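Local coordinates for uncharacterized protein NMB1681 (Neisseria meningitidis, PDB 3MW6), which probably binds RNA as a FinO-like chaperone of the ProQ/FinO family, at residues D32-Y35 / V40-R43; A72-C75 / R79-K82; A83-G88 / A107-H112; G87-D92 / K98-P103. One frame throughout, in Å; residues are numbered along the deposited sequence. Where two conformers were deposited one is given.

Interaction 1. Residues D32-Y35 / V40-R43; sequences DHIY and VFKR
F41 and K42, on the short helix 39-42, reach back to I34 and Y35 near the end of helix 23-37, so the contact is a corner between two consecutive helices in which the chain reverses over a few residues. F41 comes first. Its ring receives the CG2 methyl of I34 over one face, 3.7 Å from the ring centroid and 24° off the normal. The methyl is shifted toward the rim, close to the root of the ring, so that I34 CG2 lies 3.4 Å from F41 CG in a CH-pi contact. In I34 a chi1 of -85° puts CG1 beside the backbone N and leaves CG2 anti to it, which holds that methyl against the phenyl group. The backbone of F41 serves the next partner: its carbonyl O lies near the plane of the Y35 ring, at the edge, 3.5 Å from Y35 CE2, while Y35 CD2 packs on F41 CB at 4.0 Å. K42 then folds its chain back, bent at chi3 and chi4, and NZ donates a hydrogen bond to Y35 O (3.2 Å), with a weak second one to G36 O. The ammonium group thus sits on carbonyls at the C-terminal end of helix 23-37, where the helix dipole would probably favour a positive charge. The phenol of Y35 points elsewhere, its OH hydrogen-bonded to H74 ND1 on helix 64-76. That histidine also meets F41 edge-to-face, and L55 touches both I34 and F41, so the corner packs on helices 51-58 and 64-76.

Interaction 2. Residues A72-C75 / R79-K82; sequences ANHC and RYLK
A tight corner between two consecutive helices, 64-76 and 78-86, brings the ring of Y80 against C75 and H74 in a buried aromatic cluster. C75 SG lies over one face of the tyrosine ring, 4.0 Å from its centroid and 28° off the normal, a cysteine sulfur-aromatic contact. The nearest ring atom is Y80 CE2, 3.6 Å from C75 SG. Further back, C75 CA rests 3.5 Å from Y80 CD2, so backbone and thiol of the cysteine follow the same flank of the ring. CG of Y80 is anti to the backbone N (chi1 -170°), which swings the ring toward the preceding helix. H74 meets the CD1 side of the ring obliquely: its NE2 is 3.7 Å from Y80 CD1, and the two ring planes are at 55°. The imidazole is oriented by its other nitrogen, since H74 ND1 is hydrogen-bonded to Y35 OH, and it stacks on F44. Y80 OH is gripped by E104 of the second subunit and by L47 N, tying the corner to the dimer. L81, next along, turns to V115 of helix 113-124 and to I108 of the second subunit, while H74 faces helices 23-37 and 39-42.

Interaction 3. Residues A83-G88 / A107-H112; sequences ALARGG and AIAQNH
A85 and A109 bring helix 78-86 against helix 103-110, a close helix-helix contact consistent with the small side chains at the interface. A109 CB is the central apolar contact: it lies 3.7 Å from L84 CB and equally 3.7 Å from the backbone N of A85, so the methyl rests on the surface of the opposite helix itself. The two alanine methyls, A85 CB and A109 CB, stand 4.2 Å apart, and A85 CB also packs against the backbone of Q110, whose CA is 4.8 Å from the CA of A85. Beside this apolar patch Q110 reaches across toward the C-terminal end of helix 78-86. Its chain is extended beyond CG, passing A85 CB with its CG at 4.1 Å before the amide arrives at the backbone. There NE2 gives a weak, bent hydrogen bond to A85 O. The same carbonyl also accepts from Q106 NE2, one turn earlier on helix 103-110, so A85 O, in the last turn of helix 78-86, accepts from two glutamine amides. That helix stops directly afterwards at G87, which has positive phi and leads into the hairpin. Helix 103-110 in turn gives way to H112, the N-cap of helix 113-124, whose ND1 is bonded to F114 N. The second subunit covers the outer flank: its I108 packs on L84, its L84 on I108, and the two H112 rings meet edge-to-face across the dimer. The bond from Q110 NE2 to A85 O is 3.2 Å long, with an N-H...O angle of 133°.

Interaction 4. Residues G87-D92 / K98-P103; sequences GGKRFD and KGEVTP
R90 O accepts the backbone N of K98 at 2.7 Å, the shortest polar bond between the two strands of this antiparallel beta hairpin, 89-91 and 98-100. In return R90 N donates to G99 O (3.1 Å), and V101 N reaches G88 O almost straight at 2.9 Å. K89 and E100 form the non-hydrogen-bonded pair, their CA atoms 4.0 Å apart. These two side chains run side by side, and K89 NZ makes a weak salt bridge to E100 OE1 (3.4 Å), K89 bending at chi2 and E100 likewise. R90 points toward the second strand. Its chain runs extended from CG to NE, slanting across that strand, and NE bonds to E100 O at 2.9 Å, the oxygen lying in the guanidinium plane although the donor stands well above the carbonyl plane of E100. V101 CG2 covers one face of the guanidinium, 4.1 Å from R90 NH2. The terminal nitrogens turn to other partners: NH1 to L47 O and E104 of the second subunit, NH2 to E105. Several acceptors, two of them carboxylates, thus surround this buried group, so its positive charge is probably well stabilised and its rotation fixed, and the arginine links the hairpin both to its own helix 103-110 and to the neighbouring subunit.

In the fold
Along the chain the contacts follow one another from the helical corner of interaction 1 through that of interaction 2 to interactions 3 and 4, which share G87 and G88. Centres of interactions 1 and 2 are about 12 Å apart, and H74 joins them. Interactions 2 and 3 both use helix 78-86, with centres about 11 Å apart, and interaction 4 begins where that helix ends, its hairpin returning the chain to helix 103-110 of interaction 3. Interactions 1 and 3 do not touch, their centres about 20 Å apart. All belong to the ProQ/FinO domain, and interactions 2, 3 and 4 also meet the second subunit, so this end of the domain takes part in the dimer interface.

Interaction 1. Residues D32-Y35 / V40-R43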
# COMPACT_ATOMS: atom_id res chain seq x y z
N ASP A 32 -15.11 14.99 -4.01
CA ASP A 32 -15.85 15.80 -3.02
C ASP A 32 -16.82 14.93 -2.22
O ASP A 32 -16.90 15.02 -1.00
CB ASP A 32 -16.60 16.96 -3.68
CG ASP A 32 -15.67 18.01 -4.28
OD1 ASP A 32 -14.43 17.96 -4.03
OD2 ASP A 32 -16.18 18.88 -5.01
N HIS A 33 -17.55 14.06 -2.91
CA HIS A 33 -18.42 13.15 -2.19
C HIS A 33 -17.62 12.36 -1.15
O HIS A 33 -17.95 12.35 0.03
CB HIS A 33 -19.17 12.19 -3.13
CG HIS A 33 -20.07 11.24 -2.41
ND1 HIS A 33 -21.38 11.54 -2.12
CD2 HIS A 33 -19.83 10.02 -1.86
CE1 HIS A 33 -21.92 10.54 -1.45
NE2 HIS A 33 -21.01 9.60 -1.28
N ILE A 34 -16.56 11.71 -1.59
CA ILE A 34 -15.80 10.79 -0.74
C ILE A 34 -15.10 11.48 0.43
O ILE A 34 -15.14 10.98 1.56
CB ILE A 34 -14.77 9.99 -1.59
CG1 ILE A 34 -15.44 8.76 -2.20
CG2 ILE A 34 -13.58 9.60 -0.76
CD1 ILE A 34 -14.67 8.17 -3.36
N TYR A 35 -14.43 12.60 0.17
CA TYR A 35 -13.74 13.30 1.25
C TYR A 35 -14.73 13.98 2.19
O TYR A 35 -14.40 14.26 3.34
CB TYR A 35 -12.76 14.35 0.71
CG TYR A 35 -11.49 13.77 0.16
CD1 TYR A 35 -11.22 13.80 -1.20
CD2 TYR A 35 -10.55 13.18 1.00
CE1 TYR A 35 -10.06 13.27 -1.72
CE2 TYR A 35 -9.38 12.65 0.49
CZ TYR A 35 -9.14 12.70 -0.87
OH TYR A 35 -7.99 12.18 -1.40
N VAL A 40 -12.49 8.08 6.95
CA VAL A 40 -11.23 7.39 6.64
C VAL A 40 -10.50 8.09 5.49
O VAL A 40 -9.28 8.12 5.46
CB VAL A 40 -11.41 5.90 6.33
CG1 VAL A 40 -11.93 5.16 7.55
CG2 VAL A 40 -12.31 5.69 5.11
N PHE A 41 -11.24 8.66 4.55
CA PHE A 41 -10.61 9.44 3.50
C PHE A 41 -10.21 10.83 3.95
O PHE A 41 -9.10 11.27 3.69
CB PHE A 41 -11.50 9.49 2.26
CG PHE A 41 -11.50 8.21 1.48
CD1 PHE A 41 -12.42 7.21 1.76
CD2 PHE A 41 -10.53 7.98 0.52
CE1 PHE A 41 -12.39 6.01 1.05
CE2 PHE A 41 -10.50 6.78 -0.19
CZ PHE A 41 -11.44 5.80 0.08
N LYS A 42 -11.10 11.52 4.66
CA LYS A 42 -10.82 12.89 5.07
C LYS A 42 -9.60 12.95 5.97
O LYS A 42 -8.82 13.91 5.94
CB LYS A 42 -12.06 13.48 5.77
CG LYS A 42 -11.87 14.86 6.38
CD LYS A 42 -13.06 15.26 7.28
CE LYS A 42 -14.32 15.67 6.49
NZ LYS A 42 -15.33 14.58 6.37
N ARG A 43 -9.41 11.91 6.78
CA ARG A 43 -8.30 11.87 7.73
C ARG A 43 -7.12 11.00 7.28
O ARG A 43 -6.19 10.78 8.04
CB ARG A 43 -8.81 11.44 9.10
CG ARG A 43 -9.61 12.52 9.80
CD ARG A 43 -10.96 12.01 10.26
NE ARG A 43 -10.85 11.11 11.41
CZ ARG A 43 -11.50 11.28 12.56
NH1 ARG A 43 -12.31 12.31 12.71
NH2 ARG A 43 -11.34 10.40 13.55

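Interaction 2. Residues A72-C75 / R79-K82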
# COMPACT_ATOMS: atom_id res chain seq x y z
N ALA A 72 -7.06 5.93 -6.72
CA ALA A 72 -5.63 5.80 -7.02
C ALA A 72 -4.90 7.12 -6.83
O ALA A 72 -3.76 7.14 -6.36
CB ALA A 72 -5.38 5.23 -8.45
N ASN A 73 -5.55 8.23 -7.19
CA ASN A 73 -5.05 9.56 -6.87
C ASN A 73 -4.83 9.73 -5.36
O ASN A 73 -3.84 10.32 -4.92
CB ASN A 73 -6.04 10.63 -7.32
CG ASN A 73 -5.85 11.04 -8.76
OD1 ASN A 73 -4.73 11.34 -9.18
ND2 ASN A 73 -6.94 11.09 -9.53
N HIS A 74 -5.78 9.23 -4.59
CA HIS A 74 -5.72 9.41 -3.15
C HIS A 74 -4.53 8.64 -2.57
O HIS A 74 -3.78 9.16 -1.76
CB HIS A 74 -7.02 8.95 -2.51
CG HIS A 74 -6.98 8.89 -1.03
ND1 HIS A 74 -7.35 9.96 -0.23
CD2 HIS A 74 -6.62 7.90 -0.18
CE1 HIS A 74 -7.22 9.62 1.04
NE2 HIS A 74 -6.78 8.37 1.09
N CYS A 75 -4.34 7.40 -3.00
CA CYS A 75 -3.25 6.58 -2.47
C CYS A 75 -1.86 6.99 -2.93
O CYS A 75 -0.87 6.47 -2.41
CB CYS A 75 -3.51 5.10 -2.75
SG CYS A 75 -5.02 4.52 -1.86
N ARG A 79 0.60 12.43 1.78
CA ARG A 79 -0.09 12.29 3.06
C ARG A 79 -0.57 10.85 3.31
O ARG A 79 -0.53 10.35 4.44
CB ARG A 79 -1.24 13.30 3.15
CG ARG A 79 -1.96 13.24 4.46
CD ARG A 79 -2.91 14.42 4.62
NE ARG A 79 -3.68 14.29 5.85
CZ ARG A 79 -4.75 15.01 6.16
NH1 ARG A 79 -5.21 15.93 5.31
NH2 ARG A 79 -5.37 14.80 7.31
N TYR A 80 -1.00 10.16 2.26
CA TYR A 80 -1.36 8.75 2.39
C TYR A 80 -0.13 7.85 2.64
O TYR A 80 -0.12 7.01 3.55
CB TYR A 80 -2.12 8.26 1.16
CG TYR A 80 -2.70 6.89 1.38
CD1 TYR A 80 -3.74 6.70 2.27
CD2 TYR A 80 -2.19 5.77 0.72
CE1 TYR A 80 -4.28 5.45 2.51
CE2 TYR A 80 -2.73 4.50 0.95
CZ TYR A 80 -3.78 4.35 1.85
OH TYR A 80 -4.34 3.12 2.10
N LEU A 81 0.91 8.04 1.84
CA LEU A 81 2.14 7.28 2.06
C LEU A 81 2.66 7.50 3.48
O LEU A 81 3.15 6.58 4.14
CB LEU A 81 3.21 7.70 1.05
CG LEU A 81 2.82 7.43 -0.40
CD1 LEU A 81 3.88 7.94 -1.37
CD2 LEU A 81 2.61 5.94 -0.58
N LYS A 82 2.56 8.74 3.94
CA LYS A 82 3.01 9.08 5.28
C LYS A 82 2.17 8.32 6.33
O LYS A 82 2.68 7.90 7.35
CB LYS A 82 2.91 10.60 5.47
CG LYS A 82 3.65 11.15 6.64
CD LYS A 82 4.00 12.62 6.39
CE LYS A 82 2.77 13.47 6.07
NZ LYS A 82 1.90 13.70 7.27

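Interaction 3. Residues A83-G88 / A107-H112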
# COMPACT_ATOMS: atom_id res chain seq x y z
N ALA A 83 0.89 8.11 6.01
CA ALA A 83 -0.00 7.35 6.89
C ALA A 83 0.43 5.89 6.89
O ALA A 83 0.40 5.23 7.92
CB ALA A 83 -1.47 7.46 6.42
N LEU A 84 0.84 5.39 5.73
CA LEU A 84 1.29 4.01 5.67
C LEU A 84 2.60 3.87 6.44
O LEU A 84 2.85 2.84 7.07
CB LEU A 84 1.50 3.57 4.22
CG LEU A 84 0.29 3.42 3.31
CD1 LEU A 84 0.78 2.83 2.00
CD2 LEU A 84 -0.77 2.52 3.94
N ALA A 85 3.44 4.89 6.39
CA ALA A 85 4.69 4.87 7.17
C ALA A 85 4.40 4.88 8.66
O ALA A 85 5.19 4.36 9.47
CB ALA A 85 5.53 6.07 6.82
N ARG A 86 3.30 5.52 9.04
CA ARG A 86 2.92 5.57 10.45
C ARG A 86 2.53 4.17 10.88
O ARG A 86 2.87 3.74 11.97
CB ARG A 86 1.79 6.58 10.70
CG ARG A 86 1.35 6.67 12.15
CD ARG A 86 0.21 7.70 12.32
NE ARG A 86 -0.49 7.48 13.58
CZ ARG A 86 -1.52 8.22 14.00
NH1 ARG A 86 -1.96 9.23 13.27
NH2 ARG A 86 -2.10 7.95 15.16
N GLY A 87 1.84 3.44 9.99
CA GLY A 87 1.52 2.05 10.24
C GLY A 87 0.28 1.83 11.09
O GLY A 87 -0.60 2.69 11.16
N GLY A 88 0.22 0.68 11.77
CA GLY A 88 -0.94 0.31 12.59
C GLY A 88 -2.08 -0.22 11.74
O GLY A 88 -1.86 -0.71 10.64
N ALA A 107 7.72 -0.32 5.64
CA ALA A 107 9.12 -0.01 5.31
C ALA A 107 9.24 0.68 3.96
O ALA A 107 10.06 1.59 3.79
CB ALA A 107 9.99 -1.28 5.34
N ILE A 108 8.43 0.27 3.00
CA ILE A 108 8.49 0.84 1.67
C ILE A 108 8.01 2.29 1.70
O ILE A 108 8.58 3.15 1.04
CB ILE A 108 7.66 0.03 0.67
CG1 ILE A 108 8.40 -1.26 0.29
CG2 ILE A 108 7.36 0.84 -0.58
CD1 ILE A 108 7.46 -2.35 -0.24
N ALA A 109 6.97 2.55 2.48
CA ALA A 109 6.45 3.91 2.56
C ALA A 109 7.45 4.79 3.30
O ALA A 109 7.70 5.93 2.90
CB ALA A 109 5.08 3.94 3.25
N GLN A 110 8.06 4.23 4.35
CA GLN A 110 9.04 4.93 5.16
C GLN A 110 10.25 5.41 4.38
O GLN A 110 10.83 6.45 4.72
CB GLN A 110 9.54 4.00 6.27
CG GLN A 110 9.28 4.52 7.65
CD GLN A 110 9.26 3.39 8.67
OE1 GLN A 110 10.08 2.48 8.62
NE2 GLN A 110 8.30 3.45 9.59
N ASN A 111 10.65 4.65 3.37
CA ASN A 111 11.85 4.96 2.58
C ASN A 111 11.47 5.71 1.33
O ASN A 111 12.33 6.07 0.54
CB ASN A 111 12.62 3.69 2.21
CG ASN A 111 13.03 2.86 3.43
OD1 ASN A 111 13.32 3.41 4.49
ND2 ASN A 111 13.04 1.54 3.28
N HIS A 112 10.17 5.94 1.14
CA HIS A 112 9.72 6.64 -0.04
C HIS A 112 10.18 8.08 0.04
O HIS A 112 9.99 8.74 1.06
CB HIS A 112 8.21 6.59 -0.14
CG HIS A 112 7.67 6.81 -1.52
ND1 HIS A 112 7.68 8.04 -2.13
CD2 HIS A 112 7.04 5.96 -2.37
CE1 HIS A 112 7.09 7.95 -3.31
NE2 HIS A 112 6.69 6.70 -3.48

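Interaction 4. Residues G87-D92 / K98-P103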
# COMPACT_ATOMS: atom_id res chain seq x y z
N GLY A 87 1.84 3.44 9.99
CA GLY A 87 1.52 2.05 10.24
C GLY A 87 0.28 1.83 11.09
O GLY A 87 -0.60 2.69 11.16
N GLY A 88 0.22 0.68 11.77
CA GLY A 88 -0.94 0.31 12.59
C GLY A 88 -2.08 -0.22 11.74
O GLY A 88 -1.86 -0.71 10.64
N LYS A 89 -3.31 -0.09 12.24
CA LYS A 89 -4.48 -0.74 11.64
C LYS A 89 -4.96 -0.09 10.34
O LYS A 89 -4.76 1.10 10.11
CB LYS A 89 -5.65 -0.73 12.63
CG LYS A 89 -5.44 -1.59 13.87
CD LYS A 89 -5.71 -3.02 13.52
CE LYS A 89 -5.60 -3.91 14.73
NZ LYS A 89 -5.98 -5.30 14.36
N ARG A 90 -5.62 -0.88 9.51
CA ARG A 90 -6.36 -0.34 8.39
C ARG A 90 -7.84 -0.21 8.74
O ARG A 90 -8.34 -0.90 9.63
CB ARG A 90 -6.17 -1.21 7.16
CG ARG A 90 -4.75 -1.25 6.65
CD ARG A 90 -4.62 -2.16 5.41
NE ARG A 90 -3.25 -2.07 4.91
CZ ARG A 90 -2.87 -1.22 3.97
NH1 ARG A 90 -3.75 -0.40 3.41
NH2 ARG A 90 -1.61 -1.19 3.59
N PHE A 91 -8.54 0.67 8.03
CA PHE A 91 -9.91 1.03 8.37
C PHE A 91 -10.85 0.84 7.18
O PHE A 91 -10.48 1.16 6.05
CB PHE A 91 -9.96 2.49 8.83
CG PHE A 91 -9.26 2.74 10.14
CD1 PHE A 91 -9.98 2.97 11.29
CD2 PHE A 91 -7.87 2.72 10.21
CE1 PHE A 91 -9.35 3.19 12.51
CE2 PHE A 91 -7.22 2.93 11.41
CZ PHE A 91 -7.96 3.18 12.57
N ASP A 92 -12.07 0.34 7.42
CA ASP A 92 -13.05 0.19 6.34
C ASP A 92 -13.88 1.46 6.19
O ASP A 92 -13.61 2.45 6.87
CB ASP A 92 -13.93 -1.06 6.53
CG ASP A 92 -14.80 -0.99 7.78
OD1 ASP A 92 -15.22 -2.07 8.25
OD2 ASP A 92 -15.03 0.12 8.31
N LYS A 98 -10.01 -2.99 10.16
CA LYS A 98 -10.09 -4.13 9.24
C LYS A 98 -8.72 -4.37 8.60
O LYS A 98 -8.36 -3.75 7.60
CB LYS A 98 -11.18 -3.91 8.19
CG LYS A 98 -11.38 -5.10 7.26
CD LYS A 98 -12.60 -4.87 6.39
CE LYS A 98 -12.74 -5.95 5.32
NZ LYS A 98 -13.91 -5.67 4.43
N GLY A 99 -7.96 -5.29 9.19
CA GLY A 99 -6.62 -5.60 8.73
C GLY A 99 -5.60 -4.62 9.30
O GLY A 99 -5.91 -3.85 10.22
N GLU A 100 -4.39 -4.63 8.75
CA GLU A 100 -3.34 -3.72 9.20
C GLU A 100 -2.31 -3.39 8.10
O GLU A 100 -2.36 -3.95 7.00
CB GLU A 100 -2.62 -4.28 10.43
CG GLU A 100 -2.24 -5.76 10.33
CD GLU A 100 -3.36 -6.69 10.82
OE1 GLU A 100 -4.02 -6.36 11.84
OE2 GLU A 100 -3.57 -7.75 10.19
N VAL A 101 -1.40 -2.47 8.41
CA VAL A 101 -0.29 -2.19 7.53
C VAL A 101 0.80 -3.18 7.91
O VAL A 101 1.18 -3.24 9.06
CB VAL A 101 0.23 -0.75 7.68
CG1 VAL A 101 1.45 -0.50 6.76
CG2 VAL A 101 -0.88 0.23 7.34
N THR A 102 1.26 -3.98 6.95
CA THR A 102 2.30 -4.98 7.20
C THR A 102 3.66 -4.31 7.36
O THR A 102 3.87 -3.18 6.89
CB THR A 102 2.46 -5.96 5.99
OG1 THR A 102 2.78 -5.20 4.82
CG2 THR A 102 1.17 -6.75 5.73
N PRO A 103 4.60 -5.01 8.00
CA PRO A 103 5.95 -4.43 8.08
C PRO A 103 6.53 -4.07 6.72
O PRO A 103 7.15 -3.02 6.60
CB PRO A 103 6.77 -5.53 8.76
CG PRO A 103 5.75 -6.29 9.58
CD PRO A 103 4.49 -6.28 8.74